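Local coordinates for protein xylosidase (Xanthomonas axonopodis pv. citri, PDB 6XN2) that probably hydrolyses xylosidic bonds in xylan-derived oligosaccharides, as a calcium-containing glycoside hydrolase of family 43, at residues T36-P41 with L320-S325; H87-A92 with A96-L101; R267-Y272 with G348-I353. All coordinates share one frame; numbering follows the deposited sequence.

Contact 1 of 3, residues T36-P41 with L320-S325; sequences TAISAP and LFYHDS
In the β-propeller of this family 43 enzyme, Tyr322 lies on strand 317-324, the middle strand of a three-stranded antiparallel sheet. It meets Ser39 in the loop that leads from helix 29-36 to strand 47-56. The contact is small and polar. Tyr322 OH and Ser39 OG are 2.7 Å apart and hydrogen-bonded. The serine oxygen comes to the phenol edge, near the ring plane. Ser39 CB is also close, 3.2 Å from Tyr322 OH. In Tyr322, CG stands between the backbone N and the carbonyl carbon (chi1 61°), which swings the ring so that its para hydroxyl reaches the loop. A water makes a second link. It accepts from Ser39 N at 3.2 Å and lies 2.8 Å from Tyr322 OH, in the plane of the ring. The phenol oxygen is thus tied both to the side chain and, through water, to the backbone of one residue. Ile38 adds a loose flank, with Ile38 CG1 3.7 Å from Tyr322 OH. Ser39 OG also bonds to Met339 O on the adjacent strand 336-342. One residue further along, His323 touches His308 and Arg335, both of the xylose pocket. The arrangement is a tyrosine hydroxyl joining the loop after the N-terminal helix to the last sheet of a GH43 five-bladed propeller.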
loop_
_atom_site.group_PDB
_atom_site.type_symbol
_atom_site.label_atom_id
_atom_site.label_comp_id
_atom_site.label_asym_id
_atom_site.label_seq_id
_atom_site.Cartn_x
_atom_site.Cartn_y
_atom_site.Cartn_z
ATOM N N THR A 36 2.750 18.935 16.449
ATOM C CA THR A 36 2.245 19.587 15.244
ATOM C C THR A 36 1.702 18.602 14.201
ATOM O O THR A 36 1.337 19.011 13.100
ATOM C CB THR A 36 3.331 20.471 14.586
ATOM O OG1 THR A 36 4.384 19.653 14.061
ATOM C CG2 THR A 36 3.923 21.453 15.605
ATOM N N ALA A 37 1.634 17.318 14.544
ATOM C CA ALA A 37 1.032 16.322 13.657
ATOM C C ALA A 37 -0.361 16.758 13.195
ATOM O O ALA A 37 -1.172 17.232 13.995
ATOM C CB ALA A 37 0.958 14.964 14.354
ATOM N N ILE A 38 -0.619 16.624 11.911
ATOM C CA ILE A 38 -1.896 16.994 11.357
ATOM C C ILE A 38 -2.951 15.929 11.507
ATOM O O ILE A 38 -4.074 16.154 11.238
ATOM C CB ILE A 38 -1.797 17.398 9.902
ATOM C CG1 ILE A 38 -1.678 16.191 9.019
ATOM C CG2 ILE A 38 -0.638 18.302 9.705
ATOM C CD1 ILE A 38 -1.594 16.538 7.571
ATOM N N SER A 39 -2.551 14.757 11.926
ATOM C CA SER A 39 -3.483 13.705 12.141
ATOM C C SER A 39 -3.180 12.997 13.404
ATOM O O SER A 39 -2.079 12.862 13.790
ATOM C CB SER A 39 -3.468 12.663 11.043
ATOM O OG SER A 39 -3.525 13.184 9.775
ATOM N N ALA A 40 -4.220 12.565 14.063
ATOM C CA ALA A 40 -4.084 11.748 15.217
ATOM C C ALA A 40 -4.297 10.320 14.781
ATOM O O ALA A 40 -4.935 10.062 13.814
ATOM C CB ALA A 40 -5.120 12.122 16.229
ATOM N N PRO A 41 -3.726 9.385 15.491
ATOM C CA PRO A 41 -3.917 7.983 15.204
ATOM C C PRO A 41 -5.401 7.639 15.185
ATOM O O PRO A 41 -6.102 7.956 16.098
ATOM C CB PRO A 41 -3.270 7.312 16.374
ATOM C CG PRO A 41 -2.385 8.298 16.977
ATOM C CD PRO A 41 -2.958 9.604 16.704
ATOM N N LEU A 320 -6.103 10.969 2.026
ATOM C CA LEU A 320 -4.866 10.216 2.100
ATOM C C LEU A 320 -4.867 9.448 3.416
ATOM O O LEU A 320 -5.019 10.038 4.489
ATOM C CB LEU A 320 -3.640 11.138 2.024
ATOM C CG LEU A 320 -2.307 10.410 2.247
ATOM C CD1 LEU A 320 -2.022 9.522 1.058
ATOM C CD2 LEU A 320 -1.131 11.348 2.520
ATOM N N PHE A 321 -4.733 8.131 3.334
ATOM C CA PHE A 321 -4.532 7.319 4.526
ATOM C C PHE A 321 -3.069 6.939 4.585
ATOM O O PHE A 321 -2.497 6.525 3.584
ATOM C CB PHE A 321 -5.413 6.074 4.502
ATOM C CG PHE A 321 -6.871 6.370 4.653
ATOM C CD1 PHE A 321 -7.603 6.861 3.586
ATOM C CD2 PHE A 321 -7.509 6.164 5.866
ATOM C CE1 PHE A 321 -8.957 7.138 3.723
ATOM C CE2 PHE A 321 -8.862 6.439 6.007
ATOM C CZ PHE A 321 -9.578 6.928 4.931
ATOM N N TYR A 322 -2.450 7.096 5.744
ATOM C CA TYR A 322 -1.027 6.829 5.852
ATOM C C TYR A 322 -0.739 6.346 7.254
ATOM O O TYR A 322 -1.673 6.087 8.019
ATOM C CB TYR A 322 -0.209 8.079 5.505
ATOM C CG TYR A 322 -0.453 9.273 6.405
ATOM C CD1 TYR A 322 -1.617 10.033 6.292
ATOM C CD2 TYR A 322 0.499 9.662 7.352
ATOM C CE1 TYR A 322 -1.843 11.124 7.116
ATOM C CE2 TYR A 322 0.283 10.756 8.181
ATOM C CZ TYR A 322 -0.888 11.486 8.055
ATOM O OH TYR A 322 -1.108 12.573 8.872
ATOM N N HIS A 323 0.536 6.201 7.597
ATOM C CA HIS A 323 0.885 5.846 8.968
ATOM C C HIS A 323 2.178 6.515 9.425
ATOM O O HIS A 323 2.956 7.025 8.614
ATOM C CB HIS A 323 0.982 4.315 9.131
ATOM C CG HIS A 323 2.171 3.686 8.460
ATOM N ND1 HIS A 323 2.049 2.699 7.504
ATOM C CD2 HIS A 323 3.501 3.880 8.630
ATOM C CE1 HIS A 323 3.252 2.325 7.105
ATOM N NE2 HIS A 323 4.151 3.034 7.766
ATOM N N ASP A 324 2.401 6.532 10.733
ATOM C CA ASP A 324 3.722 6.867 11.249
ATOM C C ASP A 324 3.958 6.174 12.583
ATOM O O ASP A 324 3.126 5.384 13.045
ATOM C CB ASP A 324 3.920 8.389 11.365
ATOM C CG ASP A 324 3.029 9.058 12.421
ATOM O OD1 ASP A 324 2.559 8.412 13.383
ATOM O OD2 ASP A 324 2.826 10.283 12.289
ATOM N N SER A 325 5.088 6.479 13.202
ATOM C CA SER A 325 5.493 5.782 14.412
ATOM C C SER A 325 5.462 6.677 15.647
ATOM O O SER A 325 6.165 6.415 16.618
ATOM C CB SER A 325 6.898 5.202 14.225
ATOM O OG SER A 325 6.895 4.168 13.257
HETATM O O HOH W 1 0.265 13.367 11.155
#

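Contact 2 of 3, residues H87-A92 with A96-L101; sequences HVLRMA and AAVEDL
The Arg90 side chain leaves the backbone with CG anti to the backbone N (chi1 178°) and bends at chi3 (63°), while Glu99 runs extended beyond CG. The two meet on one face of the antiparallel hairpin of strands 85-91 and 99-106, at the edge of a four-stranded propeller blade. Arg90 grips the carboxylate side-on. Arg90 NE reaches Glu99 OE1 at 2.9 Å, and Arg90 NH2 reaches Glu99 OE2 at 2.8 Å, forming a salt bridge. Both oxygens lie near the guanidinium plane, but the two flat groups are turned 49° apart. OE1 is therefore met from above the carboxylate plane. Leu101 lays its methyls over one guanidinium face, with Leu101 CD2 3.6 Å from Arg90 NH2. Arg90 and Glu99 also exchange two backbone hydrogen bonds, and Leu101 N bonds to Val88 O. A water ties Glu99 OE1 to Ala92 N and Ala97 O near the turn, where Val98 CG2 packs on Met91 CG at 3.7 Å. At the other end, Asp100 OD1 uses its syn lone pair to take a straight bond from His87 ND1, 2.9 Å long and in the imidazole plane; it also accepts from Gly102 N. Asp100 OD2 bonds to His45 NE2. Two histidines thus share one carboxylate, which would probably stabilise its negative charge. The charges of Arg90 and Glu99 probably offset each other in large part, and the two-point grip fixes the rotation of both groups.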
loop_
_atom_site.group_PDB
_atom_site.type_symbol
_atom_site.label_atom_id
_atom_site.label_comp_id
_atom_site.label_asym_id
_atom_site.label_seq_id
_atom_site.Cartn_x
_atom_site.Cartn_y
_atom_site.Cartn_z
ATOM N N HIS A 87 -6.910 -7.088 10.995
ATOM C CA HIS A 87 -8.209 -6.581 11.470
ATOM C C HIS A 87 -8.843 -5.769 10.349
ATOM O O HIS A 87 -8.178 -5.443 9.405
ATOM C CB HIS A 87 -8.042 -5.664 12.672
ATOM C CG HIS A 87 -7.752 -6.370 13.938
ATOM N ND1 HIS A 87 -8.488 -6.185 15.058
ATOM C CD2 HIS A 87 -6.797 -7.242 14.263
ATOM C CE1 HIS A 87 -8.002 -6.918 16.013
ATOM N NE2 HIS A 87 -6.983 -7.565 15.553
ATOM N N VAL A 88 -10.117 -5.476 10.495
ATOM C CA VAL A 88 -10.785 -4.585 9.580
ATOM C C VAL A 88 -11.347 -3.404 10.361
ATOM O O VAL A 88 -11.914 -3.588 11.359
ATOM C CB VAL A 88 -11.879 -5.276 8.776
ATOM C CG1 VAL A 88 -12.574 -4.301 7.876
ATOM C CG2 VAL A 88 -11.285 -6.378 7.955
ATOM N N LEU A 89 -11.132 -2.193 9.900
ATOM C CA LEU A 89 -11.651 -1.008 10.568
ATOM C C LEU A 89 -12.725 -0.356 9.706
ATOM O O LEU A 89 -12.731 -0.520 8.490
ATOM C CB LEU A 89 -10.521 -0.014 10.861
ATOM C CG LEU A 89 -9.256 -0.604 11.488
ATOM C CD1 LEU A 89 -8.138 0.444 11.593
ATOM C CD2 LEU A 89 -9.546 -1.199 12.852
ATOM N N ARG A 90 -13.637 0.380 10.330
ATOM C CA ARG A 90 -14.692 1.038 9.572
ATOM C C ARG A 90 -15.011 2.444 10.081
ATOM O O ARG A 90 -15.023 2.696 11.286
ATOM C CB ARG A 90 -15.966 0.182 9.586
ATOM C CG ARG A 90 -17.157 0.811 8.858
ATOM C CD ARG A 90 -18.346 -0.142 8.810
ATOM N NE ARG A 90 -18.826 -0.452 10.154
ATOM C CZ ARG A 90 -19.466 -1.569 10.484
ATOM N NH1 ARG A 90 -19.702 -2.500 9.568
ATOM N NH2 ARG A 90 -19.866 -1.753 11.735
ATOM N N MET A 91 -15.265 3.352 9.144
ATOM C CA MET A 91 -15.930 4.612 9.453
ATOM C C MET A 91 -17.287 4.579 8.772
ATOM O O MET A 91 -17.363 4.549 7.544
ATOM C CB MET A 91 -15.115 5.814 8.980
ATOM C CG MET A 91 -13.857 6.048 9.791
ATOM S SD MET A 91 -12.895 7.430 9.153
ATOM C CE MET A 91 -14.026 8.790 9.430
ATOM N N ALA A 92 -18.351 4.565 9.569
ATOM C CA ALA A 92 -19.705 4.432 9.037
ATOM C C ALA A 92 -20.079 5.607 8.138
ATOM O O ALA A 92 -20.834 5.447 7.181
ATOM C CB ALA A 92 -20.709 4.297 10.169
ATOM N N ALA A 96 -16.872 10.035 11.369
ATOM C CA ALA A 96 -17.295 9.089 12.397
ATOM C C ALA A 96 -16.115 8.544 13.195
ATOM O O ALA A 96 -14.973 8.555 12.732
ATOM C CB ALA A 96 -18.071 7.941 11.773
ATOM N N ALA A 97 -16.400 8.067 14.401
ATOM C CA ALA A 97 -15.404 7.337 15.170
ATOM C C ALA A 97 -15.031 6.052 14.421
ATOM O O ALA A 97 -15.866 5.463 13.732
ATOM C CB ALA A 97 -15.929 7.025 16.561
ATOM N N VAL A 98 -13.775 5.628 14.545
ATOM C CA VAL A 98 -13.295 4.425 13.869
ATOM C C VAL A 98 -13.593 3.165 14.673
ATOM O O VAL A 98 -13.231 3.072 15.846
ATOM C CB VAL A 98 -11.783 4.501 13.610
ATOM C CG1 VAL A 98 -11.261 3.160 13.115
ATOM C CG2 VAL A 98 -11.480 5.602 12.616
ATOM N N GLU A 99 -14.254 2.199 14.040
ATOM C CA GLU A 99 -14.594 0.941 14.699
ATOM C C GLU A 99 -13.570 -0.132 14.379
ATOM O O GLU A 99 -13.175 -0.291 13.229
ATOM C CB GLU A 99 -15.974 0.438 14.268
ATOM C CG GLU A 99 -17.001 1.517 13.979
ATOM C CD GLU A 99 -18.225 0.967 13.260
ATOM O OE1 GLU A 99 -18.610 1.552 12.225
ATOM O OE2 GLU A 99 -18.799 -0.045 13.727
ATOM N N ASP A 100 -13.217 -0.933 15.363
ATOM C CA ASP A 100 -12.345 -2.061 15.174
ATOM C C ASP A 100 -13.298 -3.232 15.044
ATOM O O ASP A 100 -13.866 -3.663 15.995
ATOM C CB ASP A 100 -11.446 -2.276 16.377
ATOM C CG ASP A 100 -10.484 -3.432 16.204
ATOM O OD1 ASP A 100 -10.621 -4.202 15.272
ATOM O OD2 ASP A 100 -9.581 -3.551 17.004
ATOM N N LEU A 101 -13.441 -3.752 13.851
ATOM C CA LEU A 101 -14.384 -4.834 13.595
ATOM C C LEU A 101 -13.781 -6.191 13.954
ATOM O O LEU A 101 -14.400 -7.232 13.740
ATOM C CB LEU A 101 -14.842 -4.816 12.135
ATOM C CG LEU A 101 -15.625 -3.555 11.757
ATOM C CD1 LEU A 101 -16.148 -3.626 10.333
ATOM C CD2 LEU A 101 -16.761 -3.341 12.734
HETATM O O HOH W 2 -17.971 4.321 12.386
#

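Contact 3 of 3, residues R267-Y272 with G348-I353; sequences RYYLSY and GTIATI
This is a buried contact between a β-strand and an irregular segment. Tyr269 on strand 267-273 touches Gly348 and Ile350 in the loop that follows strand 336-342. One hydrogen bond dominates. Tyr269 OH donates to Gly348 O at 2.6 Å. The hydroxyl lies in the carbonyl plane, on a lone pair of Gly348 O, with a C=O...donor angle of 119°. Gly348 O in turn sits at the ring edge, in its plane, 3.2 Å from Tyr269 CE2. Gly348 has a positive phi of 85°. Ile350 supplies the apolar half of the contact. Ile350 CD1 approaches obliquely, 3.8 Å from Tyr269 CD2. The isoleucine chain is extended, with chi2 near 175°, and this sends CD1 out to the ring. Tyr269 is enclosed further by His262, which stacks on it, and by His344, which meets it edge-to-face. Tyr282 on the neighbouring strand 280-285 bonds through OH to Ile350 N, so two tyrosines of adjacent strands hold the same segment. Strands 257-264, 267-273, 280-285 and 292-299 follow one another as antiparallel neighbours. That up-and-down order is typical of a four-stranded propeller blade, here with the C-terminal segment packed on one side.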
loop_
_atom_site.group_PDB
_atom_site.type_symbol
_atom_site.label_atom_id
_atom_site.label_comp_id
_atom_site.label_asym_id
_atom_site.label_seq_id
_atom_site.Cartn_x
_atom_site.Cartn_y
_atom_site.Cartn_z
ATOM N N ARG A 267 -7.849 10.075 -15.598
ATOM C CA ARG A 267 -6.448 9.635 -15.587
ATOM C C ARG A 267 -6.251 8.659 -14.440
ATOM O O ARG A 267 -7.063 8.628 -13.536
ATOM C CB ARG A 267 -5.538 10.842 -15.407
ATOM C CG ARG A 267 -5.182 11.518 -16.716
ATOM C CD ARG A 267 -3.690 11.680 -16.839
ATOM N NE ARG A 267 -3.451 11.913 -18.243
ATOM C CZ ARG A 267 -2.292 11.758 -18.849
ATOM N NH1 ARG A 267 -1.219 11.386 -18.173
ATOM N NH2 ARG A 267 -2.205 12.003 -20.141
ATOM N N TYR A 268 -5.229 7.835 -14.572
ATOM C CA TYR A 268 -4.836 6.919 -13.512
ATOM C C TYR A 268 -3.691 7.530 -12.728
ATOM O O TYR A 268 -2.738 8.035 -13.315
ATOM C CB TYR A 268 -4.427 5.563 -14.086
ATOM C CG TYR A 268 -5.577 4.836 -14.745
ATOM C CD1 TYR A 268 -5.876 5.040 -16.085
ATOM C CD2 TYR A 268 -6.373 3.954 -14.020
ATOM C CE1 TYR A 268 -6.942 4.384 -16.690
ATOM C CE2 TYR A 268 -7.435 3.286 -14.619
ATOM C CZ TYR A 268 -7.711 3.507 -15.953
ATOM O OH TYR A 268 -8.769 2.848 -16.543
ATOM N N TYR A 269 -3.798 7.496 -11.406
ATOM C CA TYR A 269 -2.760 8.017 -10.530
ATOM C C TYR A 269 -2.074 6.864 -9.821
ATOM O O TYR A 269 -2.696 6.186 -9.011
ATOM C CB TYR A 269 -3.345 8.978 -9.486
ATOM C CG TYR A 269 -3.843 10.306 -10.013
ATOM C CD1 TYR A 269 -5.008 10.387 -10.768
ATOM C CD2 TYR A 269 -3.171 11.487 -9.716
ATOM C CE1 TYR A 269 -5.472 11.605 -11.242
ATOM C CE2 TYR A 269 -3.628 12.708 -10.182
ATOM C CZ TYR A 269 -4.776 12.763 -10.944
ATOM O OH TYR A 269 -5.236 13.975 -11.413
ATOM N N LEU A 270 -0.810 6.624 -10.150
ATOM C CA LEU A 270 -0.008 5.645 -9.430
ATOM C C LEU A 270 0.775 6.354 -8.341
ATOM O O LEU A 270 1.543 7.260 -8.636
ATOM C CB LEU A 270 0.958 4.921 -10.373
ATOM C CG LEU A 270 2.017 4.073 -9.669
ATOM C CD1 LEU A 270 1.335 2.881 -9.009
ATOM C CD2 LEU A 270 3.087 3.620 -10.647
ATOM N N SER A 271 0.585 5.953 -7.087
ATOM C CA SER A 271 1.366 6.522 -5.994
ATOM C C SER A 271 2.067 5.401 -5.232
ATOM O O SER A 271 1.627 4.250 -5.262
ATOM C CB SER A 271 0.485 7.378 -5.068
ATOM O OG SER A 271 -0.711 6.710 -4.682
ATOM N N TYR A 272 3.182 5.734 -4.612
ATOM C CA TYR A 272 4.029 4.772 -3.983
ATOM C C TYR A 272 5.067 5.347 -3.043
ATOM O O TYR A 272 5.334 6.490 -3.065
ATOM C CB TYR A 272 4.823 4.079 -5.088
ATOM C CG TYR A 272 5.570 5.020 -5.979
ATOM C CD1 TYR A 272 6.849 5.412 -5.682
ATOM C CD2 TYR A 272 5.007 5.514 -7.093
ATOM C CE1 TYR A 272 7.531 6.267 -6.468
ATOM C CE2 TYR A 272 5.680 6.374 -7.896
ATOM C CZ TYR A 272 6.957 6.749 -7.576
ATOM O OH TYR A 272 7.624 7.594 -8.366
ATOM N N GLY A 348 -5.100 18.659 -12.225
ATOM C CA GLY A 348 -4.908 17.269 -11.928
ATOM C C GLY A 348 -3.848 16.955 -10.922
ATOM O O GLY A 348 -3.797 15.895 -10.432
ATOM N N THR A 349 -3.001 17.890 -10.618
ATOM C CA THR A 349 -1.931 17.666 -9.669
ATOM C C THR A 349 -2.395 17.556 -8.227
ATOM O O THR A 349 -3.435 18.004 -7.885
ATOM C CB THR A 349 -0.843 18.743 -9.761
ATOM O OG1 THR A 349 -1.366 20.013 -9.396
ATOM C CG2 THR A 349 -0.329 18.797 -11.105
ATOM N N ILE A 350 -1.572 16.963 -7.386
ATOM C CA ILE A 350 -1.903 16.789 -5.993
ATOM C C ILE A 350 -0.855 17.427 -5.129
ATOM O O ILE A 350 0.278 17.085 -5.198
ATOM C CB ILE A 350 -2.023 15.322 -5.610
ATOM C CG1 ILE A 350 -3.028 14.621 -6.487
ATOM C CG2 ILE A 350 -2.462 15.193 -4.188
ATOM C CD1 ILE A 350 -3.120 13.151 -6.260
ATOM N N ALA A 351 -1.274 18.349 -4.299
ATOM C CA ALA A 351 -0.383 19.063 -3.435
ATOM C C ALA A 351 0.226 18.215 -2.357
ATOM O O ALA A 351 -0.390 17.356 -1.829
ATOM C CB ALA A 351 -1.124 20.226 -2.826
ATOM N N THR A 352 1.463 18.489 -2.032
ATOM C CA THR A 352 2.130 17.748 -1.022
ATOM C C THR A 352 1.478 17.893 0.343
ATOM O O THR A 352 1.139 18.955 0.771
ATOM C CB THR A 352 3.604 18.159 -0.921
ATOM O OG1 THR A 352 4.202 18.086 -2.195
ATOM C CG2 THR A 352 4.338 17.287 -0.048
ATOM N N ILE A 353 1.316 16.787 1.019
ATOM C CA ILE A 353 0.782 16.794 2.355
ATOM C C ILE A 353 1.955 16.703 3.316
ATOM O O ILE A 353 2.779 15.886 3.157
ATOM C CB ILE A 353 -0.170 15.624 2.565
ATOM C CG1 ILE A 353 -1.292 15.696 1.554
ATOM C CG2 ILE A 353 -0.706 15.615 3.964
ATOM C CD1 ILE A 353 -2.368 14.680 1.736
#

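In the fold
The strands of the three contacts belong to three different sheets of one propeller. Contact 2 is a local hairpin of strands 85-91 and 99-106, and it falls within the long chain excursion spanned by contact 1. Contacts 1 and 3 alternate along the chain and touch. Leu320 CD2 lies 3.6 Å from Ile353 CD1, and Ile38 CD1 packs on Ile353 CG2. Their centres are about 18 Å apart. Contact 2 lies about 16 Å from contact 1 and 26 Å from contact 3, between centres, and touches neither. The N-terminal loop and the C-terminal segment thus meet beside the later blades. This places segments near both ends of the chain side by side against the propeller.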